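Local coordinates for aldehyde dehydrogenase A (Escherichia coli BL21, PDB 2OPX), which catalyses the irreversible NAD+-dependent oxidation of L-lactaldehyde to L-lactate in L-fucose and L-rhamnose breakdown, and also oxidises glycolaldehyde, at residues Ala106-Tyr111 and Phe154-Ile159; Leu138-Leu143 and Glu468-Gln473; Ala349-Gly354 and Pro366-Leu371. One frame throughout, in Å; residues are numbered along the deposited sequence.

Interaction 1: Ala106-Tyr111 and Phe154-Ile159; sequences AFTADY and FPFFLI. With DXC ((3alpha,5beta,12alpha)-3,12-dihydroxycholan-24-oic acid), chain B.
Phe107, Tyr111 and Phe157 form an aromatic cluster between helices 98-116 and 155-168, whose short segments here run almost parallel, their axes 8.8 Å apart at closest. Both ring pairs are T-shaped. Phe107 sets its CD1-CE1 edge toward a face of Phe157, with centroids 5.1 Å apart and planes at 68°. Phe157 in turn drives its CE1 corner over the centre of the Tyr111 ring, centroids 5.0 Å apart and planes at 86°. With CG anti to the backbone N (chi1 166°), Phe157 can reach both partners.

An apolar contact comes from Thr108, whose methyl CG2 lies 3.7 Å from Phe156 CE2 in the aromatic ring. Its OG1 sits beside Phe157 CA but is hydrogen-bonded within its own helix, to Glu104 O; Glu104 OE2 also accepts from Phe157 N, linking the two helices.

The steroid rings of deoxycholate lie against Phe107 of the cluster and against Phe154 beside it. DXC C14 stands over the centre of the Phe107 face, 3.7 Å from CE2, while Phe154 CE2 approaches DXC C3 at 3.5 Å. Glu443 and Asn286, both lactate-binding residues, hydrogen-bond the same ligand. The contact thus offers an apolar, aromatic wall next to the polar substrate site, consistent with a bulky steroid occupying this pocket.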
loop_
_atom_site.group_PDB
_atom_site.type_symbol
_atom_site.label_atom_id
_atom_site.label_comp_id
_atom_site.label_asym_id
_atom_site.label_seq_id
_atom_site.Cartn_x
_atom_site.Cartn_y
_atom_site.Cartn_z
ATOM N N ALA A 106 18.102 14.051 21.216
ATOM C CA ALA A 106 16.799 14.613 20.898
ATOM C C ALA A 106 16.129 13.843 19.763
ATOM O O ALA A 106 14.935 13.545 19.821
ATOM C CB ALA A 106 16.942 16.083 20.523
ATOM N N PHE A 107 16.897 13.525 18.727
ATOM C CA PHE A 107 16.366 12.792 17.584
ATOM C C PHE A 107 15.931 11.394 18.004
ATOM O O PHE A 107 14.879 10.916 17.582
ATOM C CB PHE A 107 17.415 12.704 16.469
ATOM C CG PHE A 107 16.930 11.999 15.236
ATOM C CD1 PHE A 107 17.323 10.692 14.964
ATOM C CD2 PHE A 107 16.066 12.636 14.352
ATOM C CE1 PHE A 107 16.862 10.029 13.827
ATOM C CE2 PHE A 107 15.600 11.982 13.214
ATOM C CZ PHE A 107 15.999 10.676 12.951
ATOM N N THR A 108 16.743 10.750 18.840
ATOM C CA THR A 108 16.437 9.413 19.336
ATOM C C THR A 108 15.046 9.378 19.964
ATOM O O THR A 108 14.225 8.516 19.644
ATOM C CB THR A 108 17.475 8.960 20.382
ATOM O OG1 THR A 108 18.727 8.720 19.731
ATOM C CG2 THR A 108 17.015 7.684 21.087
ATOM N N ALA A 109 14.777 10.326 20.852
ATOM C CA ALA A 109 13.476 10.384 21.500
ATOM C C ALA A 109 12.371 10.575 20.461
ATOM O O ALA A 109 11.346 9.891 20.507
ATOM C CB ALA A 109 13.448 11.517 22.517
ATOM N N ASP A 110 12.572 11.499 19.524
ATOM C CA ASP A 110 11.563 11.738 18.495
ATOM C C ASP A 110 11.393 10.500 17.634
ATOM O O ASP A 110 10.280 10.142 17.249
ATOM C CB ASP A 110 11.949 12.910 17.602
ATOM C CG ASP A 110 11.982 14.209 18.343
ATOM O OD1 ASP A 110 11.260 14.337 19.353
ATOM O OD2 ASP A 110 12.724 15.110 17.907
ATOM N N TYR A 111 12.509 9.852 17.332
ATOM C CA TYR A 111 12.493 8.644 16.524
ATOM C C TYR A 111 11.632 7.578 17.205
ATOM O O TYR A 111 10.798 6.935 16.564
ATOM C CB TYR A 111 13.912 8.122 16.355
ATOM C CG TYR A 111 14.036 7.015 15.347
ATOM C CD1 TYR A 111 14.221 7.296 13.995
ATOM C CD2 TYR A 111 13.996 5.683 15.745
ATOM C CE1 TYR A 111 14.375 6.272 13.067
ATOM C CE2 TYR A 111 14.145 4.653 14.825
ATOM C CZ TYR A 111 14.338 4.951 13.492
ATOM O OH TYR A 111 14.525 3.927 12.594
ATOM N N PHE A 154 27.054 6.391 16.523
ATOM C CA PHE A 154 25.771 6.953 16.960
ATOM C C PHE A 154 25.124 5.885 17.837
ATOM O O PHE A 154 24.013 5.427 17.574
ATOM C CB PHE A 154 24.876 7.296 15.775
ATOM C CG PHE A 154 25.278 8.556 15.069
ATOM C CD1 PHE A 154 26.135 8.516 13.967
ATOM C CD2 PHE A 154 24.834 9.792 15.530
ATOM C CE1 PHE A 154 26.544 9.688 13.340
ATOM C CE2 PHE A 154 25.238 10.967 14.911
ATOM C CZ PHE A 154 26.095 10.916 13.813
ATOM N N PRO A 155 25.820 5.509 18.920
ATOM C CA PRO A 155 25.435 4.496 19.905
ATOM C C PRO A 155 24.064 4.673 20.519
ATOM O O PRO A 155 23.332 3.703 20.701
ATOM C CB PRO A 155 26.544 4.596 20.942
ATOM C CG PRO A 155 26.794 6.063 20.976
ATOM C CD PRO A 155 26.848 6.400 19.497
ATOM N N PHE A 156 23.709 5.907 20.846
ATOM C CA PHE A 156 22.421 6.132 21.462
ATOM C C PHE A 156 21.283 5.973 20.463
ATOM O O PHE A 156 20.347 5.211 20.700
ATOM C CB PHE A 156 22.361 7.515 22.100
ATOM C CG PHE A 156 21.293 7.642 23.140
ATOM C CD1 PHE A 156 21.359 6.893 24.311
ATOM C CD2 PHE A 156 20.203 8.477 22.941
ATOM C CE1 PHE A 156 20.355 6.973 25.264
ATOM C CE2 PHE A 156 19.189 8.563 23.897
ATOM C CZ PHE A 156 19.268 7.808 25.055
ATOM N N PHE A 157 21.363 6.689 19.347
ATOM C CA PHE A 157 20.323 6.608 18.331
ATOM C C PHE A 157 20.088 5.178 17.866
ATOM O O PHE A 157 18.946 4.740 17.721
ATOM C CB PHE A 157 20.690 7.466 17.123
ATOM C CG PHE A 157 19.848 7.193 15.903
ATOM C CD1 PHE A 157 18.458 7.125 15.997
ATOM C CD2 PHE A 157 20.443 7.036 14.658
ATOM C CE1 PHE A 157 17.669 6.907 14.863
ATOM C CE2 PHE A 157 19.668 6.819 13.522
ATOM C CZ PHE A 157 18.276 6.756 13.624
ATOM N N LEU A 158 21.167 4.449 17.631
ATOM C CA LEU A 158 21.023 3.094 17.158
ATOM C C LEU A 158 20.357 2.153 18.130
ATOM O O LEU A 158 19.895 1.084 17.732
ATOM C CB LEU A 158 22.361 2.536 16.697
ATOM C CG LEU A 158 22.313 2.649 15.175
ATOM C CD1 LEU A 158 22.800 4.035 14.761
ATOM C CD2 LEU A 158 23.133 1.551 14.545
ATOM N N ILE A 159 20.304 2.529 19.401
ATOM C CA ILE A 159 19.616 1.681 20.354
ATOM C C ILE A 159 18.161 1.760 19.895
ATOM O O ILE A 159 17.502 0.745 19.679
ATOM C CB ILE A 159 19.729 2.227 21.789
ATOM C CG1 ILE A 159 21.194 2.232 22.221
ATOM C CG2 ILE A 159 18.897 1.371 22.749
ATOM C CD1 ILE A 159 21.424 2.821 23.588
HETATM C C1 DXC B . 22.717 9.923 10.881
HETATM C C2 DXC B . 23.249 11.332 11.227
HETATM C C3 DXC B . 22.735 11.788 12.621
HETATM C C4 DXC B . 21.155 11.742 12.723
HETATM C C5 DXC B . 20.636 10.351 12.284
HETATM C C6 DXC B . 21.175 9.901 10.904
HETATM C C7 DXC B . 23.283 13.190 12.985
HETATM C C8 DXC B . 22.591 14.340 12.240
HETATM C C9 DXC B . 21.059 14.334 12.386
HETATM C C10 DXC B . 20.476 12.952 11.923
HETATM C C11 DXC B . 20.366 15.482 11.603
HETATM C C12 DXC B . 18.802 15.524 11.734
HETATM C C13 DXC B . 18.273 14.134 11.237
HETATM C C14 DXC B . 18.924 12.943 12.015
HETATM C C15 DXC B . 20.780 16.916 11.864
HETATM C C16 DXC B . 19.765 17.693 11.043
HETATM C C17 DXC B . 18.522 16.798 10.796
HETATM C C18 DXC B . 20.807 11.764 14.226
HETATM C C19 DXC B . 17.191 17.677 10.856
HETATM O O1 DXC B . 18.567 13.946 9.843
HETATM O O2 DXC B . 23.194 9.524 9.590
HETATM C C20 DXC B . 18.409 15.689 13.253
HETATM C C21 DXC B . 15.912 16.862 10.597
HETATM C C22 DXC B . 15.168 17.296 9.307
HETATM C C23 DXC B . 14.875 18.814 9.238
HETATM O O3 DXC B . 15.676 19.572 8.612
HETATM O O4 DXC B . 13.845 19.263 9.816
HETATM C C24 DXC B . 17.060 18.521 12.151
#

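Interaction 2: Leu138-Leu143 and Glu468-Gln473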
loop_
_atom_site.group_PDB
_atom_site.type_symbol
_atom_site.label_atom_id
_atom_site.label_comp_id
_atom_site.label_asym_id
_atom_site.label_seq_id
_atom_site.Cartn_x
_atom_site.Cartn_y
_atom_site.Cartn_z
ATOM N N LEU A 138 -3.538 -12.206 4.968
ATOM C CA LEU A 138 -2.108 -12.155 5.210
ATOM C C LEU A 138 -1.858 -11.248 6.406
ATOM O O LEU A 138 -2.017 -10.032 6.326
ATOM C CB LEU A 138 -1.390 -11.629 3.969
ATOM C CG LEU A 138 0.133 -11.561 4.041
ATOM C CD1 LEU A 138 0.700 -11.577 2.629
ATOM C CD2 LEU A 138 0.563 -10.311 4.801
ATOM N N PHE A 139 -1.479 -11.854 7.524
ATOM C CA PHE A 139 -1.222 -11.106 8.749
ATOM C C PHE A 139 0.248 -10.754 8.879
ATOM O O PHE A 139 1.113 -11.426 8.315
ATOM C CB PHE A 139 -1.616 -11.943 9.968
ATOM C CG PHE A 139 -3.082 -12.166 10.103
ATOM C CD1 PHE A 139 -3.876 -11.245 10.770
ATOM C CD2 PHE A 139 -3.676 -13.301 9.558
ATOM C CE1 PHE A 139 -5.243 -11.451 10.896
ATOM C CE2 PHE A 139 -5.042 -13.518 9.676
ATOM C CZ PHE A 139 -5.828 -12.594 10.346
ATOM N N LYS A 140 0.521 -9.695 9.630
ATOM C CA LYS A 140 1.885 -9.271 9.893
ATOM C C LYS A 140 2.105 -9.660 11.348
ATOM O O LYS A 140 1.345 -9.253 12.235
ATOM C CB LYS A 140 2.034 -7.757 9.728
ATOM C CG LYS A 140 1.933 -7.255 8.294
ATOM C CD LYS A 140 3.135 -7.676 7.472
ATOM C CE LYS A 140 3.099 -7.042 6.091
ATOM N NZ LYS A 140 4.383 -7.251 5.354
ATOM N N ARG A 141 3.132 -10.462 11.591
ATOM C CA ARG A 141 3.429 -10.915 12.941
ATOM C C ARG A 141 4.849 -10.540 13.320
ATOM O O ARG A 141 5.666 -10.208 12.456
ATOM C CB ARG A 141 3.288 -12.438 13.029
ATOM C CG ARG A 141 1.972 -12.997 12.523
ATOM C CD ARG A 141 0.793 -12.456 13.303
ATOM N NE ARG A 141 -0.391 -13.275 13.082
ATOM C CZ ARG A 141 -1.601 -12.994 13.557
ATOM N NH1 ARG A 141 -1.799 -11.903 14.291
ATOM N NH2 ARG A 141 -2.617 -13.801 13.285
ATOM N N ALA A 142 5.143 -10.599 14.613
ATOM C CA ALA A 142 6.481 -10.300 15.084
ATOM C C ALA A 142 7.365 -11.496 14.720
ATOM O O ALA A 142 6.867 -12.593 14.460
ATOM C CB ALA A 142 6.475 -10.091 16.589
ATOM N N LEU A 143 8.673 -11.278 14.684
ATOM C CA LEU A 143 9.596 -12.349 14.371
ATOM C C LEU A 143 9.789 -13.156 15.641
ATOM O O LEU A 143 9.886 -14.378 15.607
ATOM C CB LEU A 143 10.936 -11.777 13.925
ATOM C CG LEU A 143 10.836 -10.691 12.861
ATOM C CD1 LEU A 143 12.242 -10.251 12.451
ATOM C CD2 LEU A 143 10.051 -11.222 11.666
ATOM N N GLU A 468 10.942 -4.583 8.826
ATOM C CA GLU A 468 12.083 -5.487 8.949
ATOM C C GLU A 468 11.824 -6.387 10.156
ATOM O O GLU A 468 12.324 -7.510 10.238
ATOM C CB GLU A 468 13.373 -4.708 9.200
ATOM C CG GLU A 468 14.043 -4.120 7.976
ATOM C CD GLU A 468 14.473 -5.179 6.986
ATOM O OE1 GLU A 468 14.758 -6.321 7.414
ATOM O OE2 GLU A 468 14.535 -4.862 5.778
ATOM N N TYR A 469 11.035 -5.879 11.095
ATOM C CA TYR A 469 10.717 -6.607 12.315
ATOM C C TYR A 469 9.383 -7.318 12.252
ATOM O O TYR A 469 8.888 -7.821 13.257
ATOM C CB TYR A 469 10.749 -5.637 13.493
ATOM C CG TYR A 469 12.160 -5.264 13.880
ATOM C CD1 TYR A 469 12.892 -6.071 14.744
ATOM C CD2 TYR A 469 12.789 -4.149 13.329
ATOM C CE1 TYR A 469 14.211 -5.785 15.050
ATOM C CE2 TYR A 469 14.115 -3.854 13.625
ATOM C CZ TYR A 469 14.822 -4.681 14.488
ATOM O OH TYR A 469 16.147 -4.435 14.770
ATOM N N LEU A 470 8.816 -7.374 11.055
ATOM C CA LEU A 470 7.526 -8.010 10.849
ATOM C C LEU A 470 7.655 -9.111 9.810
ATOM O O LEU A 470 8.429 -8.993 8.864
ATOM C CB LEU A 470 6.523 -6.965 10.362
ATOM C CG LEU A 470 5.284 -6.557 11.166
ATOM C CD1 LEU A 470 5.448 -6.821 12.640
ATOM C CD2 LEU A 470 5.022 -5.076 10.903
ATOM N N GLN A 471 6.910 -10.191 9.995
ATOM C CA GLN A 471 6.932 -11.275 9.027
ATOM C C GLN A 471 5.484 -11.601 8.726
ATOM O O GLN A 471 4.575 -11.092 9.385
ATOM C CB GLN A 471 7.683 -12.498 9.558
ATOM C CG GLN A 471 7.063 -13.193 10.746
ATOM C CD GLN A 471 7.962 -14.283 11.275
ATOM O OE1 GLN A 471 8.585 -15.012 10.498
ATOM N NE2 GLN A 471 8.034 -14.409 12.596
ATOM N N THR A 472 5.262 -12.453 7.737
ATOM C CA THR A 472 3.901 -12.757 7.345
ATOM C C THR A 472 3.352 -14.149 7.633
ATOM O O THR A 472 4.078 -15.142 7.695
ATOM C CB THR A 472 3.715 -12.465 5.846
ATOM O OG1 THR A 472 4.631 -13.266 5.093
ATOM C CG2 THR A 472 3.993 -10.996 5.553
ATOM N N GLN A 473 2.041 -14.184 7.821
ATOM C CA GLN A 473 1.300 -15.409 8.057
ATOM C C GLN A 473 0.109 -15.337 7.116
ATOM O O GLN A 473 -0.835 -14.578 7.342
ATOM C CB GLN A 473 0.808 -15.500 9.503
ATOM C CG GLN A 473 -0.283 -16.548 9.693
ATOM C CD GLN A 473 -0.810 -16.602 11.110
ATOM O OE1 GLN A 473 -1.011 -15.566 11.746
ATOM N NE2 GLN A 473 -1.054 -17.811 11.610
HETATM O O HOH W 1 10.253 -16.135 13.809
#
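An antiparallel β-ladder between strands 135-149 and 470-477 brings Phe139 opposite Gln473 and Arg141 opposite Gln471, both as hydrogen-bonded pairs, with Lys140 and Thr472 forming the non-hydrogen-bonded pair between them. Phe139 N donates to Gln473 O (2.8 Å) and Arg141 N to Gln471 O (2.7 Å), each answered by the reverse bond.

On the face carrying Phe139 and Arg141, the arginine bends at chi2 (-60°) and meets the Gln473 amide side-on: NE (2.7 Å) and NH2 (2.8 Å) both donate to Gln473 OE1, which lies in the guanidinium plane, while the amide plane is turned 60° from it. One face of the guanidinium lies over Phe139 CB.

These strands belong to the arm that carries oligomerisation in aldehyde dehydrogenases, and accordingly Gln473 NE2 is hydrogen-bonded to Ile427 O of a second subunit. Without the guanidinium, as with an alanine at Arg141, Gln473 OE1 would probably lose both these donors and the amide would be freer to turn away from that subunit.

Farther along, Gln471 extends to Ala142 O through NE2 (2.9 Å), and a water bridges NE2 to Leu143 O. Leu143 CD2 packs on Gln471 CB. On the other face Thr472 CG2 touches Leu138 CD2 (3.6 Å) and lies alongside the end of the Lys140 chain, whose NZ makes a weak hydrogen bond to His467 ND1.

Interaction 3: Ala349-Gly354 and Pro366-Leu371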
loop_
_atom_site.group_PDB
_atom_site.type_symbol
_atom_site.label_atom_id
_atom_site.label_comp_id
_atom_site.label_asym_id
_atom_site.label_seq_id
_atom_site.Cartn_x
_atom_site.Cartn_y
_atom_site.Cartn_z
ATOM N N ALA A 349 48.649 10.044 -4.695
ATOM C CA ALA A 349 47.763 11.112 -4.256
ATOM C C ALA A 349 48.552 12.289 -3.690
ATOM O O ALA A 349 49.696 12.146 -3.260
ATOM C CB ALA A 349 46.790 10.584 -3.223
ATOM N N ARG A 350 47.922 13.456 -3.690
ATOM C CA ARG A 350 48.547 14.673 -3.198
ATOM C C ARG A 350 47.809 15.192 -1.972
ATOM O O ARG A 350 46.591 15.366 -2.001
ATOM C CB ARG A 350 48.535 15.725 -4.311
ATOM C CG ARG A 350 48.976 17.111 -3.901
ATOM C CD ARG A 350 49.499 17.881 -5.110
ATOM N NE ARG A 350 48.470 18.165 -6.110
ATOM C CZ ARG A 350 47.562 19.128 -5.991
ATOM N NH1 ARG A 350 47.555 19.898 -4.912
ATOM N NH2 ARG A 350 46.674 19.332 -6.957
ATOM N N VAL A 351 48.546 15.434 -0.894
ATOM C CA VAL A 351 47.934 15.938 0.326
ATOM C C VAL A 351 47.887 17.457 0.296
ATOM O O VAL A 351 48.902 18.116 0.494
ATOM C CB VAL A 351 48.723 15.497 1.576
ATOM C CG1 VAL A 351 48.013 15.970 2.831
ATOM C CG2 VAL A 351 48.877 13.984 1.586
ATOM N N ALA A 352 46.710 18.011 0.032
ATOM C CA ALA A 352 46.556 19.457 -0.002
ATOM C C ALA A 352 46.824 19.975 1.407
ATOM O O ALA A 352 47.863 20.581 1.655
ATOM C CB ALA A 352 45.151 19.826 -0.450
ATOM N N LEU A 353 45.891 19.733 2.325
ATOM C CA LEU A 353 46.051 20.150 3.717
ATOM C C LEU A 353 45.811 18.973 4.665
ATOM O O LEU A 353 45.268 17.943 4.262
ATOM C CB LEU A 353 45.103 21.308 4.057
ATOM C CG LEU A 353 43.597 21.257 3.786
ATOM C CD1 LEU A 353 43.354 21.234 2.291
ATOM C CD2 LEU A 353 42.966 20.057 4.463
ATOM N N GLY A 354 46.218 19.131 5.922
ATOM C CA GLY A 354 46.042 18.070 6.897
ATOM C C GLY A 354 46.891 16.874 6.524
ATOM O O GLY A 354 48.042 17.035 6.127
ATOM N N PRO A 366 43.307 15.787 11.578
ATOM C CA PRO A 366 42.838 17.009 10.928
ATOM C C PRO A 366 42.068 16.760 9.646
ATOM O O PRO A 366 42.248 15.734 8.992
ATOM C CB PRO A 366 44.135 17.760 10.672
ATOM C CG PRO A 366 45.067 16.626 10.300
ATOM C CD PRO A 366 44.750 15.578 11.349
ATOM N N PRO A 367 41.177 17.690 9.287
ATOM C CA PRO A 367 40.403 17.546 8.055
ATOM C C PRO A 367 41.459 17.381 6.966
ATOM O O PRO A 367 42.465 18.085 6.959
ATOM C CB PRO A 367 39.681 18.884 7.946
ATOM C CG PRO A 367 39.445 19.245 9.375
ATOM C CD PRO A 367 40.754 18.879 10.046
ATOM N N THR A 368 41.248 16.453 6.050
ATOM C CA THR A 368 42.239 16.239 5.020
ATOM C C THR A 368 41.647 16.216 3.626
ATOM O O THR A 368 40.624 15.581 3.376
ATOM C CB THR A 368 43.001 14.933 5.289
ATOM O OG1 THR A 368 43.633 15.025 6.572
ATOM C CG2 THR A 368 44.053 14.685 4.216
ATOM N N LEU A 369 42.306 16.936 2.726
ATOM C CA LEU A 369 41.884 17.020 1.340
ATOM C C LEU A 369 42.948 16.329 0.492
ATOM O O LEU A 369 44.125 16.687 0.545
ATOM C CB LEU A 369 41.748 18.488 0.926
ATOM C CG LEU A 369 41.253 18.765 -0.490
ATOM C CD1 LEU A 369 39.891 18.123 -0.693
ATOM C CD2 LEU A 369 41.160 20.260 -0.711
ATOM N N LEU A 370 42.534 15.324 -0.270
ATOM C CA LEU A 370 43.460 14.603 -1.128
ATOM C C LEU A 370 43.155 14.933 -2.580
ATOM O O LEU A 370 42.003 14.861 -3.016
ATOM C CB LEU A 370 43.354 13.094 -0.890
ATOM C CG LEU A 370 43.683 12.654 0.541
ATOM C CD1 LEU A 370 43.708 11.132 0.631
ATOM C CD2 LEU A 370 45.030 13.223 0.945
ATOM N N LEU A 371 44.197 15.311 -3.316
ATOM C CA LEU A 371 44.065 15.662 -4.719
ATOM C C LEU A 371 44.953 14.788 -5.585
ATOM O O LEU A 371 45.742 13.996 -5.070
ATOM C CB LEU A 371 44.403 17.132 -4.909
ATOM C CG LEU A 371 43.397 18.005 -4.164
ATOM C CD1 LEU A 371 43.962 19.367 -3.996
ATOM C CD2 LEU A 371 42.079 18.062 -4.915
#
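Arg350 folds back across Leu371, its antiparallel partner, and lays one face of its guanidinium on the leucine. The chain leaves with CG anti to the backbone N and then turns at chi3 (66°), which brings CZ to 3.9 Å from Leu371 CB, with the leucine offset toward the rim of the flat group. Arg350 NE forms a salt bridge with Asp372, the residue after Leu371, so the charge is paired while the flat face of the guanidinium packs on the leucine carbons.

Ala352 CB approaches the same leucine, 3.8 Å from Leu371 CD1, and also rests against Leu369 CB. Leu353 reaches Leu369 from another direction: the two side chains are inclined to each other, and Leu353 CD1 meets Leu369 CB at 3.5 Å. On the face of Val351 and Leu370 the contact is lighter. These side chains lie side by side, pointing the same way, and touch through Val351 CG2 and Leu370 CD2 at 4.0 Å.

Between the two backbones, Arg350 N donates to Leu371 O (2.6 Å) and Leu371 N returns a nearly straight bond to Arg350 O. Ala352 N then binds Leu369 O at 2.9 Å, but the last link, Leu369 N to Leu353 O, is weak. At that end Gly354, with positive phi, passes so close to Pro367 O and Thr368 OG1 that a side chain would collide with them. Thr368 OG1 donates to Pro366 O, from above the carbonyl plane, and takes the N-H of Gly355.

Strand 368-371 joins the mixed sheet of the catalytic domain through strand 388-394, leaving 350-351 as a short strand at its margin; Leu371 also packs on helix 295-311. Backbone bonds therefore hold the hairpin in register, while Leu369, Leu370 and Leu371 are buried and the arginine covers Leu371 at the surface.

How the interactions relate
Interactions 1 and 2 are coupled by sequence: strand 135-149 supplies one side of interaction 2 and leads into helix 155-168 of interaction 1, so the two cross along the chain, with centres 25 Å apart. Strand 135-149 also pairs in parallel with strands 172-176 and 224-228, tying the oligomerisation arm to the Rossmann-type NAD-binding sheet. Interaction 3 falls within the long loop closed by interaction 2 yet lies 49 Å from it, centre to centre, on the opposite side of the chain's centre, in a different sheet that includes strand 388-394. Interaction 1 comes within about 7 Å of interaction 2 at the nearest atoms without touching it, whereas its nearest atoms are about 16 Å from interaction 3.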